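Local coordinates for DNA repair protein RAD7 (Saccharomyces cerevisiae, PDB 5ZB2), which serves in global-genome nucleotide excision repair in yeast as part of the GGR complex with RAD16 and ABF1, and binds the Elongin-C homologue ELC1, at residues A[220-225]-A[244-249]; A[319-324]-A[343-348]; A[48-53]-A[74-79]; A[174-179]-A[200-205]. All blocks are in the same frame, centred on the assembly; numbering follows the deposited sequence.

Contact 1 (A[220-225]-A[244-249]); sequences EDVNDE and NGCIDL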
loop_
_atom_site.group_PDB
_atom_site.type_symbol
_atom_site.label_atom_id
_atom_site.label_comp_id
_atom_site.label_asym_id
_atom_site.label_seq_id
_atom_site.Cartn_x
_atom_site.Cartn_y
_atom_site.Cartn_z
ATOM N N GLU A 220 -25.157 34.917 2.392
ATOM C CA GLU A 220 -26.553 34.911 2.813
ATOM C C GLU A 220 -27.042 33.523 3.208
ATOM O O GLU A 220 -28.110 33.416 3.819
ATOM C CB GLU A 220 -27.453 35.487 1.709
ATOM C CG GLU A 220 -27.543 34.665 0.425
ATOM C CD GLU A 220 -26.346 34.850 -0.490
ATOM O OE1 GLU A 220 -25.397 35.563 -0.101
ATOM O OE2 GLU A 220 -26.357 34.278 -1.601
ATOM N N ASP A 221 -26.293 32.465 2.887
ATOM C CA ASP A 221 -26.665 31.113 3.290
ATOM C C ASP A 221 -26.448 30.855 4.778
ATOM O O ASP A 221 -26.919 29.830 5.286
ATOM C CB ASP A 221 -25.875 30.086 2.469
ATOM C CG ASP A 221 -26.249 30.102 0.993
ATOM O OD1 ASP A 221 -27.367 30.550 0.659
ATOM O OD2 ASP A 221 -25.427 29.659 0.166
ATOM N N VAL A 222 -25.746 31.737 5.478
ATOM C CA VAL A 222 -25.599 31.671 6.933
ATOM C C VAL A 222 -26.209 32.956 7.481
ATOM O O VAL A 222 -25.509 33.951 7.690
ATOM C CB VAL A 222 -24.138 31.514 7.365
ATOM C CG1 VAL A 222 -24.014 31.554 8.891
ATOM C CG2 VAL A 222 -23.547 30.223 6.807
ATOM N N ASN A 223 -27.520 32.953 7.713
ATOM C CA ASN A 223 -28.241 34.156 8.101
ATOM C C ASN A 223 -28.685 34.069 9.556
ATOM O O ASN A 223 -28.578 33.026 10.206
ATOM C CB ASN A 223 -29.448 34.389 7.179
ATOM C CG ASN A 223 -30.396 33.208 7.137
ATOM O OD1 ASN A 223 -30.560 32.485 8.119
ATOM N ND2 ASN A 223 -31.029 33.008 5.992
ATOM N N ASP A 224 -29.185 35.201 10.061
ATOM C CA ASP A 224 -29.608 35.287 11.455
ATOM C C ASP A 224 -30.585 34.175 11.805
ATOM O O ASP A 224 -30.446 33.512 12.838
ATOM C CB ASP A 224 -30.245 36.651 11.726
ATOM C CG ASP A 224 -29.267 37.791 11.577
ATOM O OD1 ASP A 224 -28.139 37.680 12.102
ATOM O OD2 ASP A 224 -29.627 38.800 10.938
ATOM N N GLU A 225 -31.585 33.960 10.946
ATOM C CA GLU A 225 -32.632 32.989 11.249
ATOM C C GLU A 225 -32.051 31.604 11.508
ATOM O O GLU A 225 -32.474 30.910 12.442
ATOM C CB GLU A 225 -33.643 32.941 10.102
ATOM C CG GLU A 225 -34.944 32.231 10.448
ATOM C CD GLU A 225 -35.934 32.220 9.297
ATOM O OE1 GLU A 225 -36.558 31.164 9.061
ATOM O OE2 GLU A 225 -36.089 33.266 8.629
ATOM N N ASN A 244 -16.813 32.764 11.652
ATOM C CA ASN A 244 -15.897 33.692 11.003
ATOM C C ASN A 244 -16.302 33.897 9.549
ATOM O O ASN A 244 -16.636 32.941 8.843
ATOM C CB ASN A 244 -14.456 33.183 11.073
ATOM C CG ASN A 244 -13.996 32.912 12.496
ATOM O OD1 ASN A 244 -14.509 33.494 13.453
ATOM N ND2 ASN A 244 -13.020 32.021 12.640
ATOM N N GLY A 245 -16.269 35.151 9.104
ATOM C CA GLY A 245 -16.615 35.467 7.735
ATOM C C GLY A 245 -18.088 35.396 7.407
ATOM O O GLY A 245 -18.448 35.508 6.231
ATOM N N CYS A 246 -18.954 35.212 8.402
ATOM C CA CYS A 246 -20.399 35.157 8.174
ATOM C C CYS A 246 -20.961 36.579 8.223
ATOM O O CYS A 246 -21.694 36.974 9.133
ATOM C CB CYS A 246 -21.064 34.252 9.204
ATOM S SG CYS A 246 -20.468 32.541 9.220
ATOM N N ILE A 247 -20.574 37.347 7.222
ATOM C CA ILE A 247 -20.880 38.752 7.112
ATOM C C ILE A 247 -22.331 39.144 7.046
ATOM O O ILE A 247 -22.675 40.270 7.216
ATOM C CB ILE A 247 -20.073 39.416 5.976
ATOM C CG1 ILE A 247 -20.633 39.075 4.607
ATOM C CG2 ILE A 247 -18.625 39.018 6.070
ATOM C CD1 ILE A 247 -20.160 39.964 3.498
ATOM N N ASP A 248 -23.183 38.188 6.822
ATOM C CA ASP A 248 -24.614 38.452 6.752
ATOM C C ASP A 248 -25.277 38.532 8.124
ATOM O O ASP A 248 -26.433 38.960 8.210
ATOM C CB ASP A 248 -25.296 37.364 5.917
ATOM C CG ASP A 248 -26.637 37.802 5.366
ATOM O OD1 ASP A 248 -26.651 38.681 4.475
ATOM O OD2 ASP A 248 -27.671 37.256 5.809
ATOM N N LEU A 249 -24.585 38.131 9.190
ATOM C CA LEU A 249 -25.170 38.134 10.523
ATOM C C LEU A 249 -25.220 39.548 11.095
ATOM O O LEU A 249 -24.346 40.379 10.832
ATOM C CB LEU A 249 -24.370 37.222 11.455
ATOM C CG LEU A 249 -24.308 35.749 11.043
ATOM C CD1 LEU A 249 -23.461 34.950 12.019
ATOM C CD2 LEU A 249 -25.701 35.151 10.935
HETATM O O HOH W 1 -23.216 35.246 6.746
HETATM O O HOH W 2 -28.837 37.564 8.302
#

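Contact 2 (A[319-324]-A[343-348]); sequences GARDSL and LACPNL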
loop_
_atom_site.group_PDB
_atom_site.type_symbol
_atom_site.label_atom_id
_atom_site.label_comp_id
_atom_site.label_asym_id
_atom_site.label_seq_id
_atom_site.Cartn_x
_atom_site.Cartn_y
_atom_site.Cartn_z
ATOM N N GLY A 319 -16.470 38.154 34.022
ATOM C CA GLY A 319 -15.848 36.871 34.282
ATOM C C GLY A 319 -14.648 36.565 33.404
ATOM O O GLY A 319 -13.704 35.913 33.869
ATOM N N ALA A 320 -14.660 37.020 32.151
ATOM C CA ALA A 320 -13.628 36.615 31.204
ATOM C C ALA A 320 -12.245 37.119 31.594
ATOM O O ALA A 320 -11.245 36.527 31.177
ATOM C CB ALA A 320 -13.984 37.108 29.803
ATOM N N ARG A 321 -12.166 38.193 32.383
ATOM C CA ARG A 321 -10.875 38.776 32.735
ATOM C C ARG A 321 -9.936 37.740 33.342
ATOM O O ARG A 321 -8.738 37.723 33.038
ATOM C CB ARG A 321 -11.089 39.942 33.705
ATOM C CG ARG A 321 -9.851 40.365 34.495
ATOM C CD ARG A 321 -10.197 41.403 35.545
ATOM N NE ARG A 321 -10.480 42.708 34.958
ATOM C CZ ARG A 321 -10.836 43.781 35.658
ATOM N NH1 ARG A 321 -10.959 43.709 36.977
ATOM N NH2 ARG A 321 -11.070 44.929 35.038
ATOM N N ASP A 322 -10.458 36.874 34.204
ATOM C CA ASP A 322 -9.632 35.958 34.976
ATOM C C ASP A 322 -9.323 34.657 34.247
ATOM O O ASP A 322 -8.465 33.898 34.710
ATOM C CB ASP A 322 -10.319 35.643 36.307
ATOM C CG ASP A 322 -10.538 36.882 37.153
ATOM O OD1 ASP A 322 -9.610 37.717 37.237
ATOM O OD2 ASP A 322 -11.640 37.026 37.725
ATOM N N SER A 323 -9.986 34.382 33.122
ATOM C CA SER A 323 -9.820 33.117 32.422
ATOM C C SER A 323 -9.153 33.240 31.057
ATOM O O SER A 323 -8.558 32.264 30.598
ATOM C CB SER A 323 -11.185 32.434 32.247
ATOM O OG SER A 323 -12.118 33.312 31.642
ATOM N N LEU A 324 -9.224 34.400 30.410
ATOM C CA LEU A 324 -8.703 34.531 29.056
ATOM C C LEU A 324 -7.205 34.248 29.004
ATOM O O LEU A 324 -6.435 34.715 29.848
ATOM C CB LEU A 324 -8.982 35.935 28.517
ATOM C CG LEU A 324 -10.412 36.221 28.059
ATOM C CD1 LEU A 324 -10.624 37.714 27.861
ATOM C CD2 LEU A 324 -10.713 35.468 26.771
ATOM N N LEU A 343 -8.147 45.972 30.762
ATOM C CA LEU A 343 -7.541 44.723 30.302
ATOM C C LEU A 343 -6.395 44.352 31.241
ATOM O O LEU A 343 -5.212 44.550 30.951
ATOM C CB LEU A 343 -7.071 44.859 28.859
ATOM C CG LEU A 343 -6.538 43.596 28.178
ATOM C CD1 LEU A 343 -7.552 42.464 28.237
ATOM C CD2 LEU A 343 -6.167 43.898 26.732
ATOM N N ALA A 344 -6.764 43.791 32.392
ATOM C CA ALA A 344 -5.807 43.333 33.401
ATOM C C ALA A 344 -6.158 41.885 33.735
ATOM O O ALA A 344 -7.032 41.628 34.567
ATOM C CB ALA A 344 -5.843 44.219 34.641
ATOM N N CYS A 345 -5.473 40.946 33.090
ATOM C CA CYS A 345 -5.815 39.539 33.160
ATOM C C CYS A 345 -4.643 38.737 33.710
ATOM O O CYS A 345 -3.526 38.846 33.184
ATOM C CB CYS A 345 -6.195 39.018 31.771
ATOM S SG CYS A 345 -7.405 40.048 30.907
ATOM N N PRO A 346 -4.848 37.912 34.743
ATOM C CA PRO A 346 -3.711 37.167 35.307
ATOM C C PRO A 346 -3.155 36.099 34.380
ATOM O O PRO A 346 -1.960 35.787 34.467
ATOM C CB PRO A 346 -4.298 36.549 36.585
ATOM C CG PRO A 346 -5.756 36.452 36.322
ATOM C CD PRO A 346 -6.102 37.633 35.464
ATOM N N ASN A 347 -3.972 35.532 33.493
ATOM C CA ASN A 347 -3.564 34.391 32.680
ATOM C C ASN A 347 -3.424 34.717 31.198
ATOM O O ASN A 347 -3.134 33.813 30.407
ATOM C CB ASN A 347 -4.564 33.244 32.861
ATOM C CG ASN A 347 -4.752 32.862 34.314
ATOM O OD1 ASN A 347 -3.786 32.574 35.022
ATOM N ND2 ASN A 347 -5.999 32.871 34.772
ATOM N N LEU A 348 -3.611 35.971 30.798
ATOM C CA LEU A 348 -3.493 36.325 29.390
ATOM C C LEU A 348 -2.040 36.210 28.943
ATOM O O LEU A 348 -1.135 36.736 29.597
ATOM C CB LEU A 348 -4.019 37.741 29.161
ATOM C CG LEU A 348 -4.045 38.247 27.718
ATOM C CD1 LEU A 348 -4.952 37.380 26.858
ATOM C CD2 LEU A 348 -4.502 39.697 27.683
HETATM O O HOH W 3 -6.714 35.843 32.540
#

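Contact 3 (A[48-53]-A[74-79]); sequences ANLNNL and TDLKRL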
loop_
_atom_site.group_PDB
_atom_site.type_symbol
_atom_site.label_atom_id
_atom_site.label_comp_id
_atom_site.label_asym_id
_atom_site.label_seq_id
_atom_site.Cartn_x
_atom_site.Cartn_y
_atom_site.Cartn_z
ATOM N N ALA A 48 3.003 11.087 25.976
ATOM C CA ALA A 48 2.594 12.450 26.284
ATOM C C ALA A 48 3.299 13.478 25.410
ATOM O O ALA A 48 2.805 14.604 25.282
ATOM C CB ALA A 48 2.857 12.758 27.759
ATOM N N ASN A 49 4.436 13.122 24.814
ATOM C CA ASN A 49 5.202 14.029 23.971
ATOM C C ASN A 49 5.079 13.719 22.486
ATOM O O ASN A 49 5.691 14.422 21.673
ATOM C CB ASN A 49 6.681 13.996 24.373
ATOM C CG ASN A 49 6.970 14.834 25.600
ATOM O OD1 ASN A 49 6.376 15.894 25.794
ATOM N ND2 ASN A 49 7.892 14.366 26.434
ATOM N N LEU A 50 4.312 12.695 22.103
ATOM C CA LEU A 50 4.221 12.335 20.691
ATOM C C LEU A 50 3.604 13.462 19.872
ATOM O O LEU A 50 4.042 13.733 18.748
ATOM C CB LEU A 50 3.418 11.044 20.523
ATOM C CG LEU A 50 4.133 9.736 20.879
ATOM C CD1 LEU A 50 3.204 8.551 20.666
ATOM C CD2 LEU A 50 5.416 9.547 20.073
ATOM N N ASN A 51 2.589 14.137 20.415
ATOM C CA ASN A 51 1.980 15.248 19.691
ATOM C C ASN A 51 2.943 16.420 19.570
ATOM O O ASN A 51 2.969 17.106 18.542
ATOM C CB ASN A 51 0.690 15.683 20.378
ATOM C CG ASN A 51 -0.505 14.872 19.931
ATOM O OD1 ASN A 51 -0.759 14.732 18.735
ATOM N ND2 ASN A 51 -1.241 14.323 20.888
ATOM N N ASN A 52 3.741 16.670 20.612
ATOM C CA ASN A 52 4.766 17.703 20.521
ATOM C C ASN A 52 5.784 17.360 19.443
ATOM O O ASN A 52 6.229 18.240 18.695
ATOM C CB ASN A 52 5.456 17.885 21.873
ATOM C CG ASN A 52 4.541 18.505 22.916
ATOM O OD1 ASN A 52 4.360 17.960 24.006
ATOM N ND2 ASN A 52 3.960 19.650 22.585
ATOM N N LEU A 53 6.159 16.084 19.342
ATOM C CA LEU A 53 7.074 15.664 18.288
ATOM C C LEU A 53 6.455 15.893 16.915
ATOM O O LEU A 53 7.098 16.440 16.014
ATOM C CB LEU A 53 7.449 14.195 18.484
ATOM C CG LEU A 53 8.315 13.545 17.401
ATOM C CD1 LEU A 53 9.626 14.294 17.209
ATOM C CD2 LEU A 53 8.579 12.089 17.751
ATOM N N THR A 74 1.902 2.535 19.080
ATOM C CA THR A 74 1.834 3.152 20.397
ATOM C C THR A 74 0.421 2.991 20.943
ATOM O O THR A 74 -0.506 2.613 20.224
ATOM C CB THR A 74 2.212 4.640 20.346
ATOM O OG1 THR A 74 1.117 5.402 19.824
ATOM C CG2 THR A 74 3.443 4.861 19.470
ATOM N N ASP A 75 0.259 3.274 22.234
ATOM C CA ASP A 75 -1.058 3.278 22.858
ATOM C C ASP A 75 -1.688 4.667 22.872
ATOM O O ASP A 75 -2.592 4.924 23.674
ATOM C CB ASP A 75 -0.977 2.710 24.279
ATOM C CG ASP A 75 -0.040 3.494 25.173
ATOM O OD1 ASP A 75 0.968 4.017 24.662
ATOM O OD2 ASP A 75 -0.309 3.582 26.390
ATOM N N LEU A 76 -1.228 5.562 22.002
ATOM C CA LEU A 76 -1.768 6.913 21.945
ATOM C C LEU A 76 -3.218 6.885 21.472
ATOM O O LEU A 76 -3.599 6.072 20.625
ATOM C CB LEU A 76 -0.915 7.772 21.012
ATOM C CG LEU A 76 -1.227 9.267 20.926
ATOM C CD1 LEU A 76 -1.046 9.950 22.271
ATOM C CD2 LEU A 76 -0.342 9.921 19.877
ATOM N N LYS A 77 -4.032 7.779 22.030
ATOM C CA LYS A 77 -5.455 7.849 21.711
ATOM C C LYS A 77 -5.828 9.066 20.880
ATOM O O LYS A 77 -6.703 8.971 20.019
ATOM C CB LYS A 77 -6.280 7.847 23.003
ATOM C CG LYS A 77 -6.196 6.539 23.780
ATOM C CD LYS A 77 -6.405 6.746 25.271
ATOM C CE LYS A 77 -7.811 7.227 25.591
ATOM N NZ LYS A 77 -8.839 6.191 25.298
ATOM N N ARG A 78 -5.185 10.206 21.115
ATOM C CA ARG A 78 -5.466 11.441 20.395
ATOM C C ARG A 78 -4.200 11.881 19.674
ATOM O O ARG A 78 -3.188 12.179 20.316
ATOM C CB ARG A 78 -5.952 12.531 21.351
ATOM C CG ARG A 78 -7.188 12.136 22.155
ATOM C CD ARG A 78 -7.594 13.227 23.133
ATOM N NE ARG A 78 -6.544 13.508 24.109
ATOM C CZ ARG A 78 -6.608 14.469 25.026
ATOM N NH1 ARG A 78 -7.674 15.255 25.101
ATOM N NH2 ARG A 78 -5.601 14.646 25.871
ATOM N N LEU A 79 -4.260 11.919 18.346
ATOM C CA LEU A 79 -3.124 12.288 17.513
ATOM C C LEU A 79 -3.510 13.448 16.608
ATOM O O LEU A 79 -4.583 13.432 15.993
ATOM C CB LEU A 79 -2.649 11.097 16.669
ATOM C CG LEU A 79 -1.500 11.382 15.699
ATOM C CD1 LEU A 79 -0.241 11.805 16.446
ATOM C CD2 LEU A 79 -1.227 10.164 14.824
#

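Contact 4 (A[174-179]-A[200-205]); sequences LLINCG and PQYLVN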
loop_
_atom_site.group_PDB
_atom_site.type_symbol
_atom_site.label_atom_id
_atom_site.label_comp_id
_atom_site.label_asym_id
_atom_site.label_seq_id
_atom_site.Cartn_x
_atom_site.Cartn_y
_atom_site.Cartn_z
ATOM N N LEU A 174 -23.821 13.188 5.870
ATOM C CA LEU A 174 -23.252 13.305 7.208
ATOM C C LEU A 174 -24.354 13.406 8.254
ATOM O O LEU A 174 -24.331 12.706 9.273
ATOM C CB LEU A 174 -22.336 14.525 7.291
ATOM C CG LEU A 174 -21.921 14.931 8.711
ATOM C CD1 LEU A 174 -21.165 13.801 9.387
ATOM C CD2 LEU A 174 -21.088 16.205 8.702
ATOM N N LEU A 175 -25.326 14.288 8.017
ATOM C CA LEU A 175 -26.373 14.520 9.003
ATOM C C LEU A 175 -27.313 13.327 9.098
ATOM O O LEU A 175 -27.683 12.909 10.199
ATOM C CB LEU A 175 -27.145 15.787 8.648
ATOM C CG LEU A 175 -26.319 17.072 8.678
ATOM C CD1 LEU A 175 -27.144 18.251 8.191
ATOM C CD2 LEU A 175 -25.779 17.330 10.074
ATOM N N ILE A 176 -27.703 12.761 7.954
ATOM C CA ILE A 176 -28.579 11.596 7.960
ATOM C C ILE A 176 -27.937 10.446 8.728
ATOM O O ILE A 176 -28.598 9.776 9.527
ATOM C CB ILE A 176 -28.936 11.195 6.516
ATOM C CG1 ILE A 176 -29.858 12.250 5.898
ATOM C CG2 ILE A 176 -29.602 9.820 6.482
ATOM C CD1 ILE A 176 -30.173 12.028 4.428
ATOM N N ASN A 177 -26.643 10.201 8.510
ATOM C CA ASN A 177 -25.995 9.035 9.104
ATOM C C ASN A 177 -25.442 9.285 10.503
ATOM O O ASN A 177 -25.357 8.341 11.297
ATOM C CB ASN A 177 -24.862 8.543 8.200
ATOM C CG ASN A 177 -25.374 7.830 6.965
ATOM O OD1 ASN A 177 -25.748 6.660 7.027
ATOM N ND2 ASN A 177 -25.396 8.533 5.837
ATOM N N CYS A 178 -25.067 10.523 10.833
ATOM C CA CYS A 178 -24.386 10.799 12.091
ATOM C C CYS A 178 -24.966 11.973 12.868
ATOM O O CYS A 178 -24.438 12.301 13.936
ATOM C CB CYS A 178 -22.894 11.061 11.835
ATOM S SG CYS A 178 -22.098 9.819 10.786
ATOM N N GLY A 179 -26.030 12.602 12.376
ATOM C CA GLY A 179 -26.583 13.790 12.998
ATOM C C GLY A 179 -26.787 13.696 14.497
ATOM O O GLY A 179 -26.223 14.492 15.254
ATOM N N PRO A 200 -30.108 22.939 12.156
ATOM C CA PRO A 200 -31.022 22.873 13.312
ATOM C C PRO A 200 -31.879 21.618 13.338
ATOM O O PRO A 200 -32.270 21.174 14.424
ATOM C CB PRO A 200 -31.879 24.141 13.163
ATOM C CG PRO A 200 -31.088 25.050 12.295
ATOM C CD PRO A 200 -30.324 24.159 11.359
ATOM N N GLN A 201 -32.171 21.023 12.178
ATOM C CA GLN A 201 -32.996 19.818 12.148
ATOM C C GLN A 201 -32.267 18.621 12.746
ATOM O O GLN A 201 -32.869 17.824 13.476
ATOM C CB GLN A 201 -33.410 19.495 10.712
ATOM C CG GLN A 201 -34.159 20.598 10.001
ATOM C CD GLN A 201 -34.708 20.147 8.663
ATOM O OE1 GLN A 201 -34.940 18.956 8.443
ATOM N NE2 GLN A 201 -34.916 21.095 7.759
ATOM N N TYR A 202 -30.977 18.469 12.442
ATOM C CA TYR A 202 -30.278 17.217 12.701
ATOM C C TYR A 202 -29.396 17.239 13.940
ATOM O O TYR A 202 -29.117 16.170 14.493
ATOM C CB TYR A 202 -29.414 16.842 11.494
ATOM C CG TYR A 202 -30.205 16.353 10.304
ATOM C CD1 TYR A 202 -30.559 15.015 10.184
ATOM C CD2 TYR A 202 -30.581 17.223 9.291
ATOM C CE1 TYR A 202 -31.275 14.561 9.100
ATOM C CE2 TYR A 202 -31.300 16.776 8.200
ATOM C CZ TYR A 202 -31.642 15.442 8.109
ATOM O OH TYR A 202 -32.354 14.984 7.025
ATOM N N LEU A 203 -28.940 18.408 14.382
ATOM C CA LEU A 203 -27.995 18.492 15.496
ATOM C C LEU A 203 -28.792 18.548 16.796
ATOM O O LEU A 203 -28.950 19.595 17.425
ATOM C CB LEU A 203 -27.084 19.703 15.334
ATOM C CG LEU A 203 -26.225 19.747 14.070
ATOM C CD1 LEU A 203 -25.349 20.989 14.082
ATOM C CD2 LEU A 203 -25.367 18.493 13.939
ATOM N N VAL A 204 -29.289 17.382 17.209
ATOM C CA VAL A 204 -30.217 17.285 18.332
ATOM C C VAL A 204 -29.578 16.689 19.575
ATOM O O VAL A 204 -30.240 16.625 20.621
ATOM C CB VAL A 204 -31.474 16.483 17.944
ATOM C CG1 VAL A 204 -32.181 17.148 16.767
ATOM C CG2 VAL A 204 -31.115 15.041 17.615
ATOM N N ASN A 205 -28.320 16.258 19.509
ATOM C CA ASN A 205 -27.685 15.670 20.680
ATOM C C ASN A 205 -27.689 16.665 21.833
ATOM O O ASN A 205 -27.212 17.796 21.697
ATOM C CB ASN A 205 -26.256 15.244 20.358
ATOM C CG ASN A 205 -25.685 14.293 21.396
ATOM O OD1 ASN A 205 -25.296 14.708 22.489
ATOM N ND2 ASN A 205 -25.625 13.009 21.052
HETATM O O HOH W 4 -26.284 16.364 17.344
#

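Contact 1 (A[220-225]-A[244-249])
V222 and L249 make the apolar half of this contact, joined by the thiol of C246. The methyl CG1 of V222 lies 3.7 Å from C246 SG, reaching it because chi1 (176°) sets that branch opposite the backbone N. L249 CD2 packs against the backbone where V222 passes into N223, 3.5 Å from V222 O. I227 of helix 224-234 touches both V222 and L249, extending this cluster into the interior of the leucine-rich-repeat solenoid.

The polar half runs through water. One water donates to V222 O (2.8 Å) and accepts from D248 N. A second accepts from D224 N and donates to D248 OD2 (2.8 Å), linking the carboxylate to the first residue of helix 224-234. N223, the N-cap, spends its OD1 on the backbone N of I226. D224 turns its carboxylate alongside L249, with OD1 3.4 Å from L249 CA, while its OD2 is hydrogen-bonded to T250 OG1.

An alanine at D248 would remove the carboxylate, and the water on D224 N is likely to lose an acceptor and be held less firmly against the helix start.

Acidic groups gather here without meeting: D248 OD2 and D224 OD2 stay 5.7 Å apart. No direct hydrogen bond crosses between the segments, so the polar match rests on the two waters, and the nearby helix N-terminus may temper the accumulated negative charge.

Contact 2 (A[319-324]-A[343-348])
R321 and C345 meet where two successive turns of the leucine-rich-repeat solenoid lie side by side, the loop after helix 309-320 against the loop leading to strand 350-352. The long arginine side chain leaves its backbone with CG opposite the N (chi1 162°) and runs along the backbone of 343-348, so that CG comes within 3.1 Å of A344 O. A bend at chi3 (-73°) then carries the guanidinium onward, and NH2 is hydrogen-bonded to A342 O. NE, by contrast, is buried by the contact and has no partner in the model.

C345 meets the backbone of R321, with CB 3.1 Å from R321 O and SG near the same oxygen. The ring of P346 follows, its CD 3.9 Å from D322 OD1; the two side chains cross obliquely. N347 directs its side chain toward 319-324 with CG beside its own backbone N (chi1 -55°), which brings ND2 to D322 O for a weak hydrogen bond of 2.7 Å. S323 turns away, its OG bonded to L296 O.

A single water joins the backbones: it donates to R321 O and to L324 O and accepts from N347 N, the last at 2.9 Å.

Contact 3 (A[48-53]-A[74-79])
The carboxamide of N51 is the flat group that bridges to R78 and L79. It is engaged at its polar ends: ND2 donates to R78 O over 3.0 Å in a nearly straight bond (160° at the hydrogen), with the acceptor close to the plane of the amide. Relative to the R78 carbonyl plane, the donor is tilted by 30°. At the other end, OD1 lies 3.6 Å from L79 CA and accepts from the backbone N of T80. The same oxygen also sits near the methyl CD1 of L79, at 3.8 Å. Bonded at both ends, the amide is held against rotation and grips the backbone at the start of strand 78-81.

That strand is the outermost at the N-terminal end of the leucine-rich-repeat solenoid, and it is backbone-bonded to strand 104-108. Helix 50-59 therefore closes the end of the repeat array, while N49, N52 and L53 pack on Elongin-C, the separate chain of the complex.

At L50, the residue before N51, the contact becomes apolar. L50 and L76 run antiparallel alongside one another, CD1 of L50 resting 3.9 Å from CD2 of L76. L50 also meets T74 tip to tip, its CD1 facing both OG1 and CG2. The threonine keeps its OG1 between its backbone N and carbonyl carbon (chi1 77°), where it accepts from L76 N at 3.2 Å in an ST turn. A glycerol, probably from the crystallisation liquor, comes close to the L76 side chain and takes a hydrogen bond from K77 N.

Contact 4 (A[174-179]-A[200-205])
L175 lays its CB over one face of the Y202 ring, a CH-pi contact 3.8 Å from the ring centroid and 23° off the normal. The point of contact is displaced toward the rim, so CB is nearest CG of the tyrosine, 3.5 Å away. L175 CD1 continues along the ring to Y202 CD2, and the two side chains cross at about a right angle. I176 runs beside the same tyrosine, pointing the same way, with CG1 3.9 Å from Y202 OH. The third side chain in the set, L203, meets CD2 of L175 with its own CD2 at 4.1 Å.

Were Y202 an alanine, the aromatic face would be gone, and L175 would probably lose its cover while I176 lost its lateral neighbour.

The backbones also approach closely. G179 C lies 3.4 Å from Y202 O, at a place where a side chain would crowd Y202 O and clash with L175 O. Y202 O in turn accepts a weak bond from V204 N across the inverse gamma turn centred on L203, which follows the short helix 199-202. A water donates to G179 O (2.8 Å) and accepts from N205 N, and the N205 side chain is further fixed by S180 O and E207 N.

The buried L203 side chain also touches L185 of strand 184-188 and L230 of helix 224-234. L174 packs on F148 of helix 141-150, so helix 168-178 is flanked by its neighbours along the leucine-rich-repeat array.

How the contacts relate
The four contacts follow one another along the chain in the order 3, 4, 1, 2, each closing before the next opens; contacts 4, 1 and 2 join successive turns of the solenoid, whereas contact 3 joins helix 50-59 to its first strand. Contacts 4 and 1 are the nearest pair, with centres 20 Å apart and nearest atoms about 6 Å apart; helix 224-234 serves both, starting in contact 1 and touching L203 of contact 4. Contacts 1 and 3 lie on opposite sides of the chain's centre, 37 Å between centres. Contact 3 alone borders Elongin-C, and the side chain of L79 is about 13 Å from a bound polyethylene glycol, which the contact does not touch. Contact 2 lies 29 Å from contact 1, centre to centre.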